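Local coordinates for protein pyridoxal kinase (Lactobacillus plantarum, PDB 3H74) that probably phosphorylates pyridoxal to pyridoxal 5'-phosphate with ATP, as a vitamin B6 salvage kinase of the ribokinase clan, at residues A9-L12 and G17-L20; S21-V26 and L217-A222; P164-Q169 and A176-V181. One frame throughout, in Å; residues are numbered along the deposited sequence. Where two conformers were deposited one is given.

Contact 1. Residues A9-L12 and G17-L20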
# COMPACT_ATOMS: atom_id res chain seq x y z
N ALA A 9 7.01 -6.26 1.01
CA ALA A 9 6.39 -7.58 0.99
C ALA A 9 4.97 -7.43 0.45
O ALA A 9 4.12 -6.82 1.10
CB ALA A 9 6.38 -8.20 2.37
N GLU A 10 4.75 -7.97 -0.75
CA GLU A 10 3.44 -7.97 -1.38
C GLU A 10 3.46 -8.97 -2.52
O GLU A 10 4.47 -9.62 -2.75
CB GLU A 10 3.01 -6.57 -1.84
CG GLU A 10 3.94 -5.93 -2.86
CD GLU A 10 3.80 -4.42 -2.90
OE1 GLU A 10 3.55 -3.81 -1.84
OE2 GLU A 10 3.99 -3.84 -3.97
N ASP A 11 2.35 -9.11 -3.23
CA ASP A 11 2.29 -10.10 -4.29
C ASP A 11 3.16 -9.72 -5.47
O ASP A 11 3.38 -8.53 -5.73
CB ASP A 11 0.84 -10.29 -4.75
CG ASP A 11 0.22 -8.98 -5.20
OD1 ASP A 11 -0.03 -8.12 -4.35
OD2 ASP A 11 0.00 -8.78 -6.42
N LEU A 12 3.64 -10.72 -6.19
CA LEU A 12 4.29 -10.53 -7.48
C LEU A 12 3.49 -11.31 -8.51
O LEU A 12 3.41 -12.54 -8.44
CB LEU A 12 5.74 -11.02 -7.44
CG LEU A 12 6.46 -11.00 -8.79
CD1 LEU A 12 6.56 -9.59 -9.36
CD2 LEU A 12 7.85 -11.60 -8.64
N GLY A 17 1.86 -5.60 -14.37
CA GLY A 17 2.38 -4.28 -13.97
C GLY A 17 1.77 -3.64 -12.74
O GLY A 17 1.47 -2.44 -12.71
N ILE A 18 1.57 -4.44 -11.70
CA ILE A 18 1.08 -3.93 -10.43
C ILE A 18 2.00 -4.39 -9.31
O ILE A 18 3.06 -4.97 -9.57
CB ILE A 18 -0.41 -4.32 -10.17
CG1 ILE A 18 -0.59 -5.84 -10.02
CG2 ILE A 18 -1.34 -3.78 -11.27
CD1 ILE A 18 -1.91 -6.25 -9.35
N SER A 19 1.62 -4.08 -8.08
CA SER A 19 2.25 -4.61 -6.86
C SER A 19 3.79 -4.61 -6.93
O SER A 19 4.39 -3.58 -7.20
CB SER A 19 1.63 -5.96 -6.47
OG SER A 19 1.69 -6.90 -7.52
N LEU A 20 4.44 -5.75 -6.69
CA LEU A 20 5.89 -5.75 -6.59
C LEU A 20 6.58 -5.32 -7.88
O LEU A 20 7.63 -4.68 -7.85
CB LEU A 20 6.39 -7.13 -6.15
CG LEU A 20 7.74 -7.22 -5.44
CD1 LEU A 20 7.84 -6.25 -4.26
CD2 LEU A 20 7.91 -8.65 -4.97

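Contact 2. Residues S21-V26 and L217-A222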
# COMPACT_ATOMS: atom_id res chain seq x y z
N SER A 21 5.98 -5.67 -9.02
CA SER A 21 6.55 -5.27 -10.32
C SER A 21 6.60 -3.76 -10.51
O SER A 21 7.42 -3.26 -11.28
CB SER A 21 5.78 -5.91 -11.47
OG SER A 21 4.62 -5.18 -11.78
N SER A 22 5.72 -3.02 -9.84
CA SER A 22 5.77 -1.57 -9.91
C SER A 22 6.50 -0.95 -8.72
O SER A 22 7.17 0.07 -8.86
CB SER A 22 4.38 -0.96 -10.10
OG SER A 22 3.52 -1.35 -9.06
N ALA A 23 6.40 -1.58 -7.54
CA ALA A 23 7.12 -1.08 -6.38
C ALA A 23 8.64 -1.15 -6.57
O ALA A 23 9.35 -0.24 -6.14
CB ALA A 23 6.70 -1.83 -5.13
N LEU A 24 9.13 -2.22 -7.19
CA LEU A 24 10.56 -2.37 -7.40
C LEU A 24 11.18 -1.22 -8.19
O LEU A 24 12.13 -0.60 -7.71
CB LEU A 24 10.91 -3.73 -8.03
CG LEU A 24 11.62 -4.73 -7.13
CD1 LEU A 24 11.65 -6.09 -7.80
CD2 LEU A 24 13.04 -4.27 -6.78
N PRO A 25 10.68 -0.94 -9.41
CA PRO A 25 11.21 0.20 -10.14
C PRO A 25 11.09 1.53 -9.39
O PRO A 25 12.04 2.31 -9.35
CB PRO A 25 10.37 0.21 -11.44
CG PRO A 25 9.97 -1.23 -11.61
CD PRO A 25 9.69 -1.68 -10.21
N VAL A 26 9.94 1.79 -8.78
CA VAL A 26 9.71 3.06 -8.10
C VAL A 26 10.69 3.26 -6.94
O VAL A 26 11.35 4.30 -6.84
CB VAL A 26 8.24 3.17 -7.64
CG1 VAL A 26 8.04 4.33 -6.67
CG2 VAL A 26 7.32 3.32 -8.85
N LEU A 217 0.70 4.24 -5.16
CA LEU A 217 0.55 5.24 -4.11
C LEU A 217 1.30 4.85 -2.85
O LEU A 217 2.04 5.66 -2.28
CB LEU A 217 -0.93 5.46 -3.79
CG LEU A 217 -1.22 6.58 -2.77
CD1 LEU A 217 -0.99 7.97 -3.34
CD2 LEU A 217 -2.65 6.46 -2.26
N ALA A 218 1.12 3.60 -2.42
CA ALA A 218 1.77 3.13 -1.21
C ALA A 218 3.29 3.15 -1.34
O ALA A 218 3.99 3.55 -0.41
CB ALA A 218 1.29 1.76 -0.84
N ALA A 219 3.81 2.72 -2.48
CA ALA A 219 5.25 2.73 -2.71
C ALA A 219 5.80 4.15 -2.66
O ALA A 219 6.84 4.40 -2.05
CB ALA A 219 5.61 2.05 -4.03
N VAL A 220 5.11 5.09 -3.30
CA VAL A 220 5.55 6.48 -3.30
C VAL A 220 5.52 7.08 -1.90
O VAL A 220 6.47 7.74 -1.48
CB VAL A 220 4.73 7.33 -4.30
CG1 VAL A 220 5.01 8.80 -4.12
CG2 VAL A 220 5.04 6.91 -5.73
N ILE A 221 4.44 6.84 -1.17
CA ILE A 221 4.34 7.35 0.19
C ILE A 221 5.45 6.79 1.09
O ILE A 221 6.14 7.54 1.78
CB ILE A 221 2.94 7.07 0.78
CG1 ILE A 221 1.89 7.96 0.08
CG2 ILE A 221 2.91 7.27 2.30
CD1 ILE A 221 0.45 7.65 0.42
N ALA A 222 5.65 5.47 1.05
CA ALA A 222 6.71 4.86 1.83
C ALA A 222 8.06 5.42 1.43
O ALA A 222 8.89 5.71 2.31
CB ALA A 222 6.69 3.35 1.70

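Contact 3. Residues P164-Q169 and A176-V181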
# COMPACT_ATOMS: atom_id res chain seq x y z
N PRO A 164 -10.38 9.07 14.16
CA PRO A 164 -9.97 8.80 15.54
C PRO A 164 -10.13 7.33 15.97
O PRO A 164 -9.27 6.81 16.68
CB PRO A 164 -10.90 9.71 16.37
CG PRO A 164 -11.25 10.80 15.45
CD PRO A 164 -11.39 10.15 14.10
N ALA A 165 -11.20 6.68 15.52
CA ALA A 165 -11.42 5.27 15.86
C ALA A 165 -10.32 4.38 15.27
O ALA A 165 -9.78 3.51 15.96
CB ALA A 165 -12.78 4.81 15.39
N LEU A 166 -9.98 4.63 14.01
CA LEU A 166 -8.89 3.92 13.33
C LEU A 166 -7.56 4.14 14.03
O LEU A 166 -6.81 3.20 14.28
CB LEU A 166 -8.75 4.40 11.88
CG LEU A 166 -9.58 3.89 10.69
CD1 LEU A 166 -9.31 4.73 9.45
CD2 LEU A 166 -9.26 2.42 10.42
N GLN A 167 -7.25 5.39 14.35
CA GLN A 167 -5.90 5.71 14.82
C GLN A 167 -5.61 5.19 16.22
O GLN A 167 -4.46 4.92 16.56
CB GLN A 167 -5.62 7.20 14.70
CG GLN A 167 -4.15 7.58 14.71
CD GLN A 167 -3.94 8.87 14.02
OE1 GLN A 167 -4.11 8.97 12.81
NE2 GLN A 167 -3.60 9.90 14.79
N ALA A 168 -6.65 5.02 17.03
CA ALA A 168 -6.47 4.49 18.38
C ALA A 168 -6.07 3.01 18.38
O ALA A 168 -5.57 2.51 19.39
CB ALA A 168 -7.71 4.73 19.22
N GLN A 169 -6.28 2.34 17.25
CA GLN A 169 -5.83 0.96 17.01
C GLN A 169 -4.40 0.89 16.51
O GLN A 169 -3.93 -0.16 16.05
CB GLN A 169 -6.63 0.34 15.89
CG GLN A 169 -8.03 -0.05 16.20
CD GLN A 169 -8.60 -0.88 15.08
OE1 GLN A 169 -7.86 -1.59 14.39
NE2 GLN A 169 -9.91 -0.80 14.89
N ALA A 176 -3.35 7.11 10.63
CA ALA A 176 -4.30 6.46 9.74
C ALA A 176 -4.62 7.43 8.60
O ALA A 176 -5.02 8.57 8.82
CB ALA A 176 -5.57 6.09 10.50
N VAL A 177 -4.41 6.98 7.37
CA VAL A 177 -4.67 7.80 6.19
C VAL A 177 -5.66 7.07 5.29
O VAL A 177 -5.33 6.00 4.77
CB VAL A 177 -3.36 8.08 5.41
CG1 VAL A 177 -3.65 8.96 4.20
CG2 VAL A 177 -2.31 8.70 6.30
N ILE A 178 -6.85 7.62 5.10
CA ILE A 178 -7.81 7.05 4.15
C ILE A 178 -7.53 7.62 2.77
O ILE A 178 -7.43 8.83 2.62
CB ILE A 178 -9.28 7.28 4.59
CG1 ILE A 178 -9.53 6.63 5.95
CG2 ILE A 178 -10.25 6.73 3.55
CD1 ILE A 178 -10.90 6.92 6.56
N THR A 179 -7.41 6.76 1.76
CA THR A 179 -6.79 7.15 0.47
C THR A 179 -7.72 7.48 -0.71
O THR A 179 -7.24 7.91 -1.77
CB THR A 179 -5.80 6.06 -0.00
OG1 THR A 179 -6.51 4.83 -0.18
CG2 THR A 179 -4.67 5.87 1.01
N ASP A 180 -9.02 7.31 -0.54
CA ASP A 180 -9.98 7.45 -1.65
C ASP A 180 -11.09 8.44 -1.31
O ASP A 180 -12.21 8.33 -1.81
CB ASP A 180 -10.58 6.09 -2.01
CG ASP A 180 -11.37 5.46 -0.85
OD1 ASP A 180 -11.35 6.03 0.26
OD2 ASP A 180 -12.00 4.41 -1.06
N VAL A 181 -10.77 9.40 -0.45
CA VAL A 181 -11.77 10.37 -0.03
C VAL A 181 -12.04 11.33 -1.17
O VAL A 181 -11.11 11.93 -1.72
CB VAL A 181 -11.32 11.13 1.23
CG1 VAL A 181 -12.32 12.22 1.60
CG2 VAL A 181 -11.15 10.18 2.41
O HOH W 1 -6.00 10.05 10.96

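Contact 1. Residues A9-L12 and G17-L20
Leu20 packs on the backbone and side chains of Glu10, Asp11 and Leu12. Its CB sits 3.3 Å from Asp11 O and 4.0 Å from Leu12 CD1. CG is roughly anti to the backbone N (chi1 -155°), and from there the two methyl groups part. CD1 goes to Glu10 CG, 4.2 Å away. CD2 lies against Leu12 CB at 4.1 Å. The Leu12 and Leu20 side chains meet at about a right angle.

Polar contacts run beside this apolar patch. Leu20 N donates to Asp11 O at 3.1 Å, with an N-H...O angle of 158°. Ser19 OG lies close to two oxygens of Asp11, 2.8 Å from OD2 and a little farther from O. The Glu10 side chain points to the helix and is extended beyond CG, and its OE2 comes within 3.1 Å of Ser19 C. The carboxylate borders the Ser19-Leu20 peptide, but the angle to Leu20 N is too poor for a hydrogen bond. OE2 also sits close to Ser19 O, two acceptors side by side. With an alanine here, Leu20 CD1 would lose its CG neighbour, and a gap would probably open beside the first turn of helix 19-29.

The contact is the turn from strand to helix in the beta-alpha-beta unit of strand 4-13, helix 19-29 and strand 32-42. Strand 32-42 flanks it, with Pro38 touching Leu20. The chemistry implies a helix start tied to the strand by the bond from Leu20 N to Asp11 O, with the Asp11 carboxylate within bonding distance of Ser19 OG. The N-terminal end of the helix is likely to favour the negative charge of Asp11 close by.

Contact 2. Residues S21-V26 and L217-A222
Ala23 and Val26 meet Ala219 and Val220 in a wholly apolar, buried contact between two helices. Ala219 CB points to the other helix and lies 4.2 Å from Ala23 CB, a methyl turned to the side. Val26 adds a second point of touch through one branch. Its CG1, anti to the backbone N (chi1 167°), is 4.3 Å from Ala219 CB and 4.1 Å from Val220 CG2. The two valine side chains meet at about a right angle.

Backbone bonding stays inside each helix. Pro25 has no N-H to give to the turn before, and the first helix is kinked there. Val26 N resumes the pattern with a bond to Ser22 O.

The segment axes approach to 9.4 Å and cross at -28°, with both helices running broadly the same way. Small alanine side chains at the nearest point suit such packing. Helix 213-226 begins within a Gly-Thr-Gly-Asp sequence, a motif that forms the ribokinase-family anion hole and probably does so here.

Ala23 also rests on Val8 and Glu10 of strand 4-13. Leu266 of helix 264-274 touches both valines, and Val220 packs on Ala238 and Trp241 of helix 231-251.

Contact 3. Residues P164-Q169 and A176-V181
Ala176, Leu166 and Gln167 carry this contact between the C-terminal part of helix 159-167 and an edge strand. Ala176 has the most surface buried. Its methyl group points to the helix and meets Leu166 CB at 3.9 Å. Its backbone N and O face the polar partners.

Gln167 supplies the polar link. Its CG is anti to the backbone N (chi1 -160°) and the chain beyond is extended, which carries the amide to the strand. Ala176 N donates to Gln167 OE1 at 3.0 Å. The bond is nearly straight at the hydrogen, 171°, though the donor lies 31° away from the plane of the amide carbonyl. A water donates to the same OE1 at 2.9 Å and to Ala176 O at 2.8 Å. One side-chain oxygen thus receives two donors, and the water joins it to the carbonyl of the residue whose N-H it already holds.

The helix precedes this strand in a parallel beta-alpha-beta arrangement. Strand 137-138 comes first, helices 142-149 and 159-167 follow, and strand 175-176 ends the main sheet as an outermost strand. Val177 bonds through its backbone to Ile138. The chain then turns a corner at Thr179 and goes on into the small antiparallel sheet with strand 186-192.

Leu166 extends the apolar side of the contact along the chain. Its CD1 is 4.0 Å from Ile178 CD1 and just as near to CG1, with the two side chains at about a right angle. Ala145 of helix 142-149 touches both Leu166 and Ile178. Leu163 and Ile162, one turn or so earlier in helix 159-167, also lie against Ile178.

Overall arrangement
Contacts 1 and 2 adjoin, with centres about 9 Å apart, and both use helix 19-29. Contact 1 closes the strand-to-helix turn and contact 2 then packs the same helix on helix 213-226, from nearly 200 residues later. Glu10 OE2 lies 3.6 Å from Ala23 CB and joins the two. Contact 3 falls between the two halves of contact 2 in sequence, at the far edge of the main sheet. It lies about 23 Å from contact 1, centre to centre, across the chain's centre. Contact 2 reaches it where Leu217 CD2 meets Thr179 CG2 at 3.9 Å. Contacts 1 and 3 thus sit on strand 4-13, inside the main sheet, and its edge strand 175-176, in one ribokinase-like domain.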